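Local coordinates for putative sugar binding protein (Geobacillus stearothermophilus, PDB 6GT9) that binds galactose in the cleft between its two lobes and probably serves as the extracellular sugar-recognition component of a three-component sensing system for galactan utilization, at residues A204-I207 with L208-H211; A229-V232 with E233-R237. All coordinates share one frame; numbering follows the deposited sequence.

Contact 1: A204-I207 with L208-H211; sequences AYTI and LKKH
K209 folds back along the last turns of helix 197-210 and lays its chain over T206, with its amino end at the rim of the Y205 ring. Its CG sits between the backbone N and the carbonyl carbon (chi1 70°), which turns the chain back toward the preceding turn; K209 CG then lies 3.2 Å from T206 O. Further out, K209 NZ comes to 3.3 Å from T206 CG2 and 3.6 Å from Y205 CE2. The ammonium stands near the plane of the ring, at its edge and not over a face, so this is packing and not a cation-pi pair. The hydroxyl of T206 turns away to bond K203 O.

These residues form the C-terminal end of a helix flanking the central sheet of the C-terminal lobe in a periplasmic-binding-protein fold. Backbone bonds of the i to i+4 kind run through it: L208 N to A204 O (3.0 Å), K209 N to Y205 O, K210 N to T206 O. A shorter one, H211 N to I207 O at 2.7 Å, closes the last turn as H211 leaves helical geometry.

Two carbonyl oxygens also carry side-chain carbon: L208 CG stands 3.2 Å from A204 O, and the H211 ring presents its edge to I207 O, 3.5 Å from H211 CD2. I207 reaches strands 154-160 and 185-192, whereas H211 rests on V188 and A189 of strand 185-192.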
loop_
_atom_site.group_PDB
_atom_site.type_symbol
_atom_site.label_atom_id
_atom_site.label_comp_id
_atom_site.label_asym_id
_atom_site.label_seq_id
_atom_site.Cartn_x
_atom_site.Cartn_y
_atom_site.Cartn_z
ATOM N N ALA A 204 7.237 -6.912 -16.221
ATOM C CA ALA A 204 7.821 -5.832 -17.013
ATOM C C ALA A 204 8.448 -6.373 -18.285
ATOM O O ALA A 204 8.272 -5.797 -19.365
ATOM C CB ALA A 204 8.871 -5.079 -16.204
ATOM N N TYR A 205 9.179 -7.481 -18.170
ATOM C CA TYR A 205 9.850 -8.072 -19.324
ATOM C C TYR A 205 8.843 -8.518 -20.381
ATOM O O TYR A 205 8.966 -8.160 -21.558
ATOM C CB TYR A 205 10.730 -9.231 -18.860
ATOM C CG TYR A 205 11.434 -9.974 -19.970
ATOM C CD1 TYR A 205 12.658 -9.534 -20.459
ATOM C CD2 TYR A 205 10.876 -11.121 -20.522
ATOM C CE1 TYR A 205 13.302 -10.217 -21.472
ATOM C CE2 TYR A 205 11.511 -11.809 -21.535
ATOM C CZ TYR A 205 12.721 -11.351 -22.007
ATOM O OH TYR A 205 13.355 -12.032 -23.020
ATOM N N THR A 206 7.819 -9.275 -19.976
ATOM C CA THR A 206 6.818 -9.723 -20.942
ATOM C C THR A 206 6.038 -8.554 -21.540
ATOM O O THR A 206 5.635 -8.617 -22.706
ATOM C CB THR A 206 5.864 -10.730 -20.292
ATOM O OG1 THR A 206 5.152 -10.104 -19.220
ATOM C CG2 THR A 206 6.634 -11.908 -19.732
ATOM N N ILE A 207 5.811 -7.485 -20.768
ATOM C CA ILE A 207 5.161 -6.297 -21.325
ATOM C C ILE A 207 6.007 -5.706 -22.442
ATOM O O ILE A 207 5.494 -5.345 -23.511
ATOM C CB ILE A 207 4.887 -5.251 -20.224
ATOM C CG1 ILE A 207 3.749 -5.682 -19.308
ATOM C CG2 ILE A 207 4.546 -3.898 -20.848
ATOM C CD1 ILE A 207 3.507 -4.723 -18.151
ATOM N N LEU A 208 7.319 -5.594 -22.215
ATOM C CA LEU A 208 8.180 -4.995 -23.224
ATOM C C LEU A 208 8.281 -5.865 -24.474
ATOM O O LEU A 208 8.438 -5.332 -25.578
ATOM C CB LEU A 208 9.562 -4.714 -22.632
ATOM C CG LEU A 208 9.475 -3.705 -21.474
ATOM C CD1 LEU A 208 10.814 -3.505 -20.763
ATOM C CD2 LEU A 208 8.922 -2.380 -21.975
ATOM N N LYS A 209 8.158 -7.189 -24.345
ATOM C CA LYS A 209 8.255 -8.004 -25.556
ATOM C C LYS A 209 6.950 -7.978 -26.354
ATOM O O LYS A 209 6.985 -7.928 -27.588
ATOM C CB LYS A 209 8.696 -9.438 -25.222
ATOM C CG LYS A 209 7.707 -10.342 -24.483
ATOM C CD LYS A 209 8.350 -11.735 -24.224
ATOM C CE LYS A 209 7.503 -12.623 -23.299
ATOM N NZ LYS A 209 8.290 -13.290 -22.200
ATOM N N LYS A 210 5.795 -7.956 -25.680
ATOM C CA LYS A 210 4.523 -7.832 -26.390
ATOM C C LYS A 210 4.229 -6.403 -26.835
ATOM O O LYS A 210 3.507 -6.204 -27.819
ATOM C CB LYS A 210 3.370 -8.331 -25.522
ATOM C CG LYS A 210 3.210 -9.844 -25.505
ATOM C CD LYS A 210 1.857 -10.238 -24.921
ATOM C CE LYS A 210 0.714 -9.564 -25.673
ATOM N NZ LYS A 210 -0.619 -9.942 -25.119
ATOM N N HIS A 211 4.745 -5.404 -26.121
ATOM C CA HIS A 211 4.478 -3.994 -26.404
ATOM C C HIS A 211 5.805 -3.256 -26.446
ATOM O O HIS A 211 6.158 -2.549 -25.494
ATOM C CB HIS A 211 3.573 -3.360 -25.348
ATOM C CG HIS A 211 2.312 -4.116 -25.087
ATOM N ND1 HIS A 211 1.141 -3.861 -25.766
ATOM C CD2 HIS A 211 2.027 -5.099 -24.197
ATOM C CE1 HIS A 211 0.191 -4.662 -25.316
ATOM N NE2 HIS A 211 0.703 -5.424 -24.363
#

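Contact 2: A229-V232 with E233-R237; sequences AKVV and EQFHR
The F235 ring lies alongside V231, one helical turn earlier, and the two side chains point the same way. V231 CG1 meets F235 CE2 at 3.9 Å, while V231 O approaches F235 CD2 obliquely at 3.3 Å. CG of F235 is anti to its own carbonyl carbon (chi1 -78°), and this brings the ring back beside the previous turn. Among the other flat groups, the Q234 amide reaches back toward K230, its NE2 4.1 Å from K230 CE; nearer the backbone, Q234 CG is pressed to 3.0 Å from K230 O.

E233 lies against A229 in a similar way, with CB and CG both 3.4 Å from A229 O, before its carboxylate extends away from the helix. There OE1 is held twice, by a salt bridge to K258 and a hydrogen bond to T260, which should favour the charged form.

The backbone shows a helix coming to its end. E233 N bonds A229 O firmly at 2.9 Å and Q234 N bonds K230 O, but the link from F235 N to V231 O is weak. H236 N still reaches V232 O, although H236 itself has left helical geometry with a positive phi. A water donates to V232 O at 2.8 Å and accepts from R237 N, so the solvent molecule bridges the final turn to the departing chain.

This is the C-terminal end of the helix in a beta-alpha-beta unit, between strands 216-219 and 242-246. V231 and F235 face helix 197-210, A229, K230 and E233 touch Y255 of helix 250-258, and V232 meets T241 just before strand 242-246.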
loop_
_atom_site.group_PDB
_atom_site.type_symbol
_atom_site.label_atom_id
_atom_site.label_comp_id
_atom_site.label_asym_id
_atom_site.label_seq_id
_atom_site.Cartn_x
_atom_site.Cartn_y
_atom_site.Cartn_z
ATOM N N ALA A 229 12.573 -1.285 -12.738
ATOM C CA ALA A 229 13.869 -0.649 -12.945
ATOM C C ALA A 229 14.951 -1.683 -13.227
ATOM O O ALA A 229 15.835 -1.455 -14.062
ATOM C CB ALA A 229 14.239 0.198 -11.732
ATOM N N LYS A 230 14.908 -2.822 -12.532
ATOM C CA LYS A 230 15.870 -3.883 -12.810
ATOM C C LYS A 230 15.800 -4.321 -14.265
ATOM O O LYS A 230 16.833 -4.518 -14.912
ATOM C CB LYS A 230 15.623 -5.072 -11.886
ATOM C CG LYS A 230 16.430 -6.319 -12.245
ATOM C CD LYS A 230 15.730 -7.596 -11.744
ATOM C CE LYS A 230 16.596 -8.839 -11.930
ATOM N NZ LYS A 230 17.736 -8.868 -10.972
ATOM N N VAL A 231 14.588 -4.478 -14.801
ATOM C CA VAL A 231 14.447 -4.928 -16.182
ATOM C C VAL A 231 14.883 -3.835 -17.156
ATOM O O VAL A 231 15.577 -4.103 -18.147
ATOM C CB VAL A 231 12.999 -5.392 -16.427
ATOM C CG1 VAL A 231 12.758 -5.654 -17.910
ATOM C CG2 VAL A 231 12.729 -6.647 -15.629
ATOM N N VAL A 232 14.506 -2.585 -16.881
ATOM C CA VAL A 232 14.886 -1.474 -17.749
ATOM C C VAL A 232 16.403 -1.352 -17.822
ATOM O O VAL A 232 16.977 -1.160 -18.904
ATOM C CB VAL A 232 14.231 -0.168 -17.254
ATOM C CG1 VAL A 232 14.829 1.059 -17.955
ATOM C CG2 VAL A 232 12.734 -0.224 -17.474
ATOM N N GLU A 233 17.080 -1.477 -16.678
ATOM C CA GLU A 233 18.531 -1.325 -16.672
ATOM C C GLU A 233 19.229 -2.470 -17.395
ATOM O O GLU A 233 20.313 -2.268 -17.953
ATOM C CB GLU A 233 19.050 -1.200 -15.238
ATOM C CG GLU A 233 18.746 0.148 -14.610
ATOM C CD GLU A 233 19.552 0.423 -13.347
ATOM O OE1 GLU A 233 19.469 1.560 -12.823
ATOM O OE2 GLU A 233 20.258 -0.494 -12.871
ATOM N N GLN A 234 18.633 -3.667 -17.409
ATOM C CA GLN A 234 19.258 -4.781 -18.118
ATOM C C GLN A 234 19.230 -4.585 -19.625
ATOM O O GLN A 234 20.126 -5.074 -20.327
ATOM C CB GLN A 234 18.585 -6.102 -17.755
ATOM C CG GLN A 234 18.698 -6.465 -16.287
ATOM C CD GLN A 234 18.204 -7.863 -15.989
ATOM O OE1 GLN A 234 17.120 -8.266 -16.431
ATOM N NE2 GLN A 234 18.983 -8.606 -15.212
ATOM N N PHE A 235 18.208 -3.904 -20.147
ATOM C CA PHE A 235 18.245 -3.519 -21.555
ATOM C C PHE A 235 19.318 -2.466 -21.804
ATOM O O PHE A 235 20.075 -2.556 -22.782
ATOM C CB PHE A 235 16.879 -3.001 -21.996
ATOM C CG PHE A 235 15.871 -4.083 -22.270
ATOM C CD1 PHE A 235 15.881 -4.770 -23.473
ATOM C CD2 PHE A 235 14.906 -4.400 -21.331
ATOM C CE1 PHE A 235 14.951 -5.754 -23.735
ATOM C CE2 PHE A 235 13.971 -5.383 -21.584
ATOM C CZ PHE A 235 13.994 -6.064 -22.789
ATOM N N HIS A 236 19.420 -1.482 -20.917
ATOM C CA HIS A 236 20.281 -0.323 -21.108
ATOM C C HIS A 236 20.113 0.235 -22.521
ATOM O O HIS A 236 21.049 0.293 -23.322
ATOM C CB HIS A 236 21.747 -0.654 -20.817
ATOM C CG HIS A 236 22.580 0.559 -20.528
ATOM N ND1 HIS A 236 22.996 1.429 -21.515
ATOM C CD2 HIS A 236 23.048 1.062 -19.361
ATOM C CE1 HIS A 236 23.698 2.407 -20.970
ATOM N NE2 HIS A 236 23.744 2.208 -19.664
ATOM N N ARG A 237 18.874 0.607 -22.825
ATOM C CA ARG A 237 18.584 1.316 -24.058
ATOM C C ARG A 237 19.050 2.766 -23.953
ATOM O O ARG A 237 19.202 3.318 -22.859
ATOM C CB ARG A 237 17.087 1.296 -24.352
ATOM C CG ARG A 237 16.466 -0.077 -24.508
ATOM C CD ARG A 237 15.113 0.090 -25.181
ATOM N NE ARG A 237 15.236 0.990 -26.326
ATOM C CZ ARG A 237 14.245 1.731 -26.802
ATOM N NH1 ARG A 237 13.049 1.689 -26.224
ATOM N NH2 ARG A 237 14.451 2.528 -27.838
HETATM O O HOH W 1 16.330 0.366 -21.155
#

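Contact 1 precedes contact 2 along the chain, and their centres lie about 12 Å apart. Each occupies the C-terminal end of a helix, 197-210 and 224-235 respectively, with strand 216-219 between them in sequence. The helices pack against each other: L208 CD1 meets F235 CE2 at 3.8 Å, and the CB atoms of A204 and V231 are 4.1 Å apart. Both belong to the lobe built on the mixed sheet that contains strands 154-160, 216-219 and 242-246. Each contact centre is about 25 Å from the centre of the chain, away from the galactose site; they join two neighbouring helices within one lobe and do not line the pocket.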